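Local coordinates for pyridoxal kinase (Entamoeba histolytica, PDB 4S1H), which probably phosphorylates pyridoxal at the expense of ATP, making the cofactor pyridoxal 5'-phosphate, and is seen here with ADP and magnesium bound, at residues Ser180-Ser192 with Asn199-Gly211. Residues are numbered along the deposited sequence; the frame is centred on the assembly and turned at random.
Sequences SIKEGNDIILLCS and NKNFTIKIPRIEG. With ADP (adenosine-5'-diphosphate), chain C.
Strands 186-192 and 202-207 run antiparallel at 155°, their axes 4.5 Å apart, and form the central hairpin of a four-stranded antiparallel sheet. Ile187 with Ile206, Leu189 with Ile204 and Cys191 with Phe202 are hydrogen-bonded pairs, each joined by two backbone bonds; Cys191 N to Phe202 O, at 2.8 Å, is nearly straight (177°). Beyond the Ile187-Ile206 pair, Arg208 N bonds to Asn185 O, so the ladder reaches into the type II' turn of residues 183-186, where Gly184 accommodates a positive phi.

The three hydrogen-bonded pairs turn their side chains to the face that meets helix 234-250 and the nucleotide, and all six are apolar or nearly so. The Phe202 ring, set between its own backbone N and carbonyl carbon (chi1 68°), lies across the strands: Cys191 CB sits over one face, 3.6 Å from the ring centroid in a CH-pi contact, while Cys191 SG approaches obliquely. Leu189 and Ile204 lie side by side, CD2 4.1 Å from CG1. Ile187 CD1 reaches the adenine, 3.6 Å from ADP C5, and its CG1 lies over one face of the Arg208 guanidinium, with Lys182 CG at the edge. Ile206 CD1 meets the ribose near O2'.

On the other face, Ile188 and Leu190 pack on helix 158-170. The aliphatic stem of Lys205 runs beside Ile188, then folds over its CD1, which NZ approaches to 3.4 Å; such a stem suits this solvent-facing margin, where Asp186 is near the ammonium but beyond salt-bridge range.

Ile209 reads the adenine edge through its backbone: its N gives a bond to ADP N1 (2.8 Å) and its O accepts one from N6. Ser180 OG donates to an alpha-phosphate oxygen. Ile187 and Ile206 thus offer apolar surface to base and ribose, while adenine specificity probably rests on main-chain atoms just past the strand, probably positioned by it and the preceding Arg208-Asn185 bond.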
# COMPACT_ATOMS: atom_id res chain seq x y z
N SER A 180 2.16 -25.34 3.00
CA SER A 180 3.07 -25.90 3.98
C SER A 180 2.45 -27.06 4.71
O SER A 180 1.36 -26.95 5.26
CB SER A 180 3.56 -24.86 5.02
OG SER A 180 2.51 -24.21 5.70
N ILE A 181 3.16 -28.18 4.64
CA ILE A 181 2.87 -29.39 5.39
C ILE A 181 4.19 -29.78 6.05
O ILE A 181 5.18 -29.99 5.37
CB ILE A 181 2.40 -30.54 4.49
CG1 ILE A 181 1.16 -30.14 3.68
CG2 ILE A 181 2.14 -31.79 5.33
CD1 ILE A 181 0.92 -31.00 2.45
N LYS A 182 4.19 -29.90 7.38
CA LYS A 182 5.39 -30.32 8.14
C LYS A 182 5.78 -31.76 7.84
O LYS A 182 4.94 -32.65 7.91
CB LYS A 182 5.15 -30.19 9.66
CG LYS A 182 4.71 -28.81 10.15
CD LYS A 182 4.50 -28.83 11.65
CE LYS A 182 3.94 -27.56 12.22
NZ LYS A 182 2.59 -27.19 11.71
N GLU A 183 7.03 -31.97 7.45
CA GLU A 183 7.59 -33.31 7.25
C GLU A 183 9.05 -33.28 7.73
O GLU A 183 9.95 -32.87 6.99
CB GLU A 183 7.46 -33.75 5.78
CG GLU A 183 7.18 -35.24 5.60
CD GLU A 183 5.69 -35.58 5.72
OE1 GLU A 183 5.09 -35.37 6.80
OE2 GLU A 183 5.09 -36.08 4.73
N GLY A 184 9.28 -33.70 8.98
CA GLY A 184 10.60 -33.61 9.61
C GLY A 184 11.08 -32.17 9.80
O GLY A 184 10.40 -31.39 10.45
N ASN A 185 12.23 -31.83 9.21
CA ASN A 185 12.73 -30.44 9.16
C ASN A 185 12.57 -29.82 7.77
O ASN A 185 13.27 -28.86 7.42
CB ASN A 185 14.19 -30.37 9.57
CG ASN A 185 14.44 -30.89 10.97
OD1 ASN A 185 13.51 -31.01 11.78
ND2 ASN A 185 15.69 -31.19 11.28
N ASP A 186 11.66 -30.40 6.99
CA ASP A 186 11.24 -29.82 5.74
C ASP A 186 9.80 -29.37 5.85
O ASP A 186 9.05 -29.77 6.74
CB ASP A 186 11.38 -30.82 4.59
CG ASP A 186 12.81 -31.31 4.42
OD1 ASP A 186 13.70 -30.45 4.21
OD2 ASP A 186 13.02 -32.54 4.51
N ILE A 187 9.46 -28.52 4.90
CA ILE A 187 8.12 -28.10 4.60
C ILE A 187 7.82 -28.71 3.24
O ILE A 187 8.57 -28.46 2.28
CB ILE A 187 8.11 -26.54 4.53
CG1 ILE A 187 8.34 -25.95 5.94
CG2 ILE A 187 6.82 -26.01 3.91
CD1 ILE A 187 8.59 -24.45 5.92
N ILE A 188 6.71 -29.44 3.11
CA ILE A 188 6.23 -29.88 1.80
C ILE A 188 5.09 -29.02 1.33
O ILE A 188 4.17 -28.73 2.10
CB ILE A 188 5.74 -31.34 1.80
CG1 ILE A 188 6.74 -32.21 2.50
CG2 ILE A 188 5.48 -31.78 0.36
CD1 ILE A 188 8.15 -32.14 1.96
N LEU A 189 5.18 -28.57 0.08
CA LEU A 189 4.10 -27.93 -0.62
C LEU A 189 3.48 -28.97 -1.53
O LEU A 189 4.20 -29.74 -2.15
CB LEU A 189 4.64 -26.72 -1.40
CG LEU A 189 3.74 -26.02 -2.39
CD1 LEU A 189 4.04 -24.51 -2.38
CD2 LEU A 189 3.90 -26.59 -3.79
N LEU A 190 2.15 -29.01 -1.58
CA LEU A 190 1.40 -29.90 -2.46
C LEU A 190 0.53 -29.08 -3.41
O LEU A 190 -0.14 -28.11 -2.97
CB LEU A 190 0.54 -30.84 -1.62
CG LEU A 190 -0.56 -31.61 -2.37
CD1 LEU A 190 0.03 -32.70 -3.26
CD2 LEU A 190 -1.53 -32.17 -1.35
N CYS A 191 0.60 -29.36 -4.71
CA CYS A 191 -0.32 -28.76 -5.68
C CYS A 191 -1.20 -29.87 -6.21
O CYS A 191 -0.69 -30.83 -6.81
CB CYS A 191 0.42 -28.14 -6.83
SG CYS A 191 -0.63 -27.03 -7.78
N SER A 192 -2.50 -29.75 -5.96
CA SER A 192 -3.46 -30.81 -6.23
C SER A 192 -4.50 -30.25 -7.20
O SER A 192 -5.05 -29.18 -6.97
CB SER A 192 -4.15 -31.21 -4.94
OG SER A 192 -5.19 -32.18 -5.14
N ASN A 199 -3.83 -32.36 -15.82
CA ASN A 199 -2.86 -31.68 -14.95
C ASN A 199 -2.16 -32.71 -14.10
O ASN A 199 -2.74 -33.75 -13.80
CB ASN A 199 -3.56 -30.71 -14.02
CG ASN A 199 -4.43 -29.74 -14.77
OD1 ASN A 199 -3.93 -28.76 -15.33
ND2 ASN A 199 -5.73 -30.01 -14.82
N LYS A 200 -0.93 -32.41 -13.72
CA LYS A 200 -0.14 -33.35 -12.91
C LYS A 200 0.08 -32.80 -11.50
O LYS A 200 0.69 -31.76 -11.33
CB LYS A 200 1.21 -33.60 -13.57
CG LYS A 200 1.15 -34.49 -14.79
CD LYS A 200 2.54 -34.76 -15.32
CE LYS A 200 3.32 -35.86 -14.61
NZ LYS A 200 3.00 -37.26 -15.03
N ASN A 201 -0.40 -33.56 -10.50
CA ASN A 201 -0.16 -33.18 -9.12
C ASN A 201 1.32 -33.24 -8.82
O ASN A 201 2.04 -34.13 -9.31
CB ASN A 201 -0.86 -34.15 -8.14
CG ASN A 201 -2.37 -34.00 -8.13
OD1 ASN A 201 -2.94 -33.12 -8.80
ND2 ASN A 201 -3.03 -34.85 -7.37
N PHE A 202 1.78 -32.35 -7.93
CA PHE A 202 3.17 -32.31 -7.57
C PHE A 202 3.42 -31.83 -6.15
O PHE A 202 2.54 -31.20 -5.52
CB PHE A 202 4.00 -31.48 -8.56
CG PHE A 202 3.71 -30.00 -8.54
CD1 PHE A 202 4.41 -29.11 -7.70
CD2 PHE A 202 2.81 -29.49 -9.44
CE1 PHE A 202 4.16 -27.74 -7.75
CE2 PHE A 202 2.56 -28.12 -9.50
CZ PHE A 202 3.23 -27.24 -8.66
N THR A 203 4.61 -32.16 -5.66
CA THR A 203 5.12 -31.62 -4.40
C THR A 203 6.46 -30.93 -4.61
O THR A 203 7.14 -31.12 -5.62
CB THR A 203 5.25 -32.68 -3.29
OG1 THR A 203 6.09 -33.77 -3.71
CG2 THR A 203 3.89 -33.22 -2.88
N ILE A 204 6.79 -30.04 -3.67
CA ILE A 204 8.09 -29.41 -3.58
C ILE A 204 8.51 -29.52 -2.13
O ILE A 204 7.72 -29.19 -1.23
CB ILE A 204 8.04 -27.91 -3.96
CG1 ILE A 204 7.49 -27.74 -5.39
CG2 ILE A 204 9.41 -27.25 -3.81
CD1 ILE A 204 7.41 -26.32 -5.90
N LYS A 205 9.76 -29.95 -1.92
CA LYS A 205 10.36 -30.07 -0.58
C LYS A 205 11.24 -28.82 -0.32
O LYS A 205 12.14 -28.52 -1.10
CB LYS A 205 11.17 -31.35 -0.47
CG LYS A 205 11.69 -31.62 0.93
CD LYS A 205 12.58 -32.86 0.99
CE LYS A 205 11.92 -34.11 0.52
NZ LYS A 205 10.62 -34.40 1.15
N ILE A 206 10.96 -28.14 0.79
CA ILE A 206 11.63 -26.90 1.16
C ILE A 206 12.30 -27.07 2.53
O ILE A 206 11.61 -27.37 3.49
CB ILE A 206 10.61 -25.77 1.26
CG1 ILE A 206 9.90 -25.59 -0.10
CG2 ILE A 206 11.28 -24.46 1.70
CD1 ILE A 206 8.45 -25.17 0.02
N PRO A 207 13.62 -26.83 2.64
CA PRO A 207 14.25 -26.95 3.97
C PRO A 207 13.76 -25.86 4.87
O PRO A 207 13.66 -24.72 4.42
CB PRO A 207 15.75 -26.76 3.68
CG PRO A 207 15.91 -27.10 2.23
CD PRO A 207 14.63 -26.66 1.57
N ARG A 208 13.40 -26.19 6.11
CA ARG A 208 12.90 -25.17 7.03
C ARG A 208 14.04 -24.25 7.46
O ARG A 208 15.13 -24.72 7.79
CB ARG A 208 12.25 -25.78 8.27
CG ARG A 208 11.47 -24.74 9.08
CD ARG A 208 10.96 -25.33 10.41
NE ARG A 208 9.72 -26.08 10.26
CZ ARG A 208 8.54 -25.55 9.95
NH1 ARG A 208 8.41 -24.24 9.72
NH2 ARG A 208 7.47 -26.34 9.85
N ILE A 209 13.79 -22.95 7.43
CA ILE A 209 14.68 -21.95 7.99
C ILE A 209 14.14 -21.66 9.38
O ILE A 209 12.93 -21.50 9.55
CB ILE A 209 14.66 -20.66 7.13
CG1 ILE A 209 15.22 -20.96 5.73
CG2 ILE A 209 15.44 -19.55 7.82
CD1 ILE A 209 15.02 -19.84 4.72
N GLU A 210 15.02 -21.59 10.37
CA GLU A 210 14.58 -21.41 11.76
C GLU A 210 13.83 -20.09 11.98
O GLU A 210 14.28 -19.03 11.54
CB GLU A 210 15.77 -21.47 12.74
CG GLU A 210 16.24 -22.90 13.02
CD GLU A 210 15.14 -23.80 13.58
OE1 GLU A 210 14.27 -23.31 14.33
OE2 GLU A 210 15.14 -25.00 13.25
N GLY A 211 12.67 -20.19 12.63
CA GLY A 211 11.78 -19.06 12.87
C GLY A 211 10.37 -19.37 12.43
O GLY A 211 10.18 -20.15 11.48
PB ADP C . 1.28 -18.98 5.99
O1B ADP C . 1.40 -19.93 7.16
O2B ADP C . 1.74 -17.57 6.32
O3B ADP C . -0.04 -19.11 5.30
PA ADP C . 3.30 -20.79 4.95
O1A ADP C . 2.60 -21.93 4.27
O2A ADP C . 3.79 -20.96 6.35
O3A ADP C . 2.35 -19.47 4.90
O5' ADP C . 4.52 -20.30 4.07
C5' ADP C . 4.42 -19.94 2.71
C4' ADP C . 5.73 -20.30 2.06
O4' ADP C . 6.79 -19.61 2.72
C3' ADP C . 6.03 -21.79 2.22
O3' ADP C . 5.51 -22.55 1.12
C2' ADP C . 7.53 -21.79 2.30
O2' ADP C . 8.08 -21.77 0.99
C1' ADP C . 7.88 -20.48 2.98
N9 ADP C . 8.13 -20.57 4.44
C8 ADP C . 7.35 -20.23 5.46
N7 ADP C . 7.95 -20.44 6.65
C5 ADP C . 9.17 -20.93 6.38
C6 ADP C . 10.35 -21.36 7.17
N6 ADP C . 10.30 -21.31 8.52
N1 ADP C . 11.42 -21.81 6.49
C2 ADP C . 11.45 -21.87 5.13
N3 ADP C . 10.42 -21.48 4.35
C4 ADP C . 9.28 -21.01 4.92
O HOH W 1 -5.92 -34.55 -7.22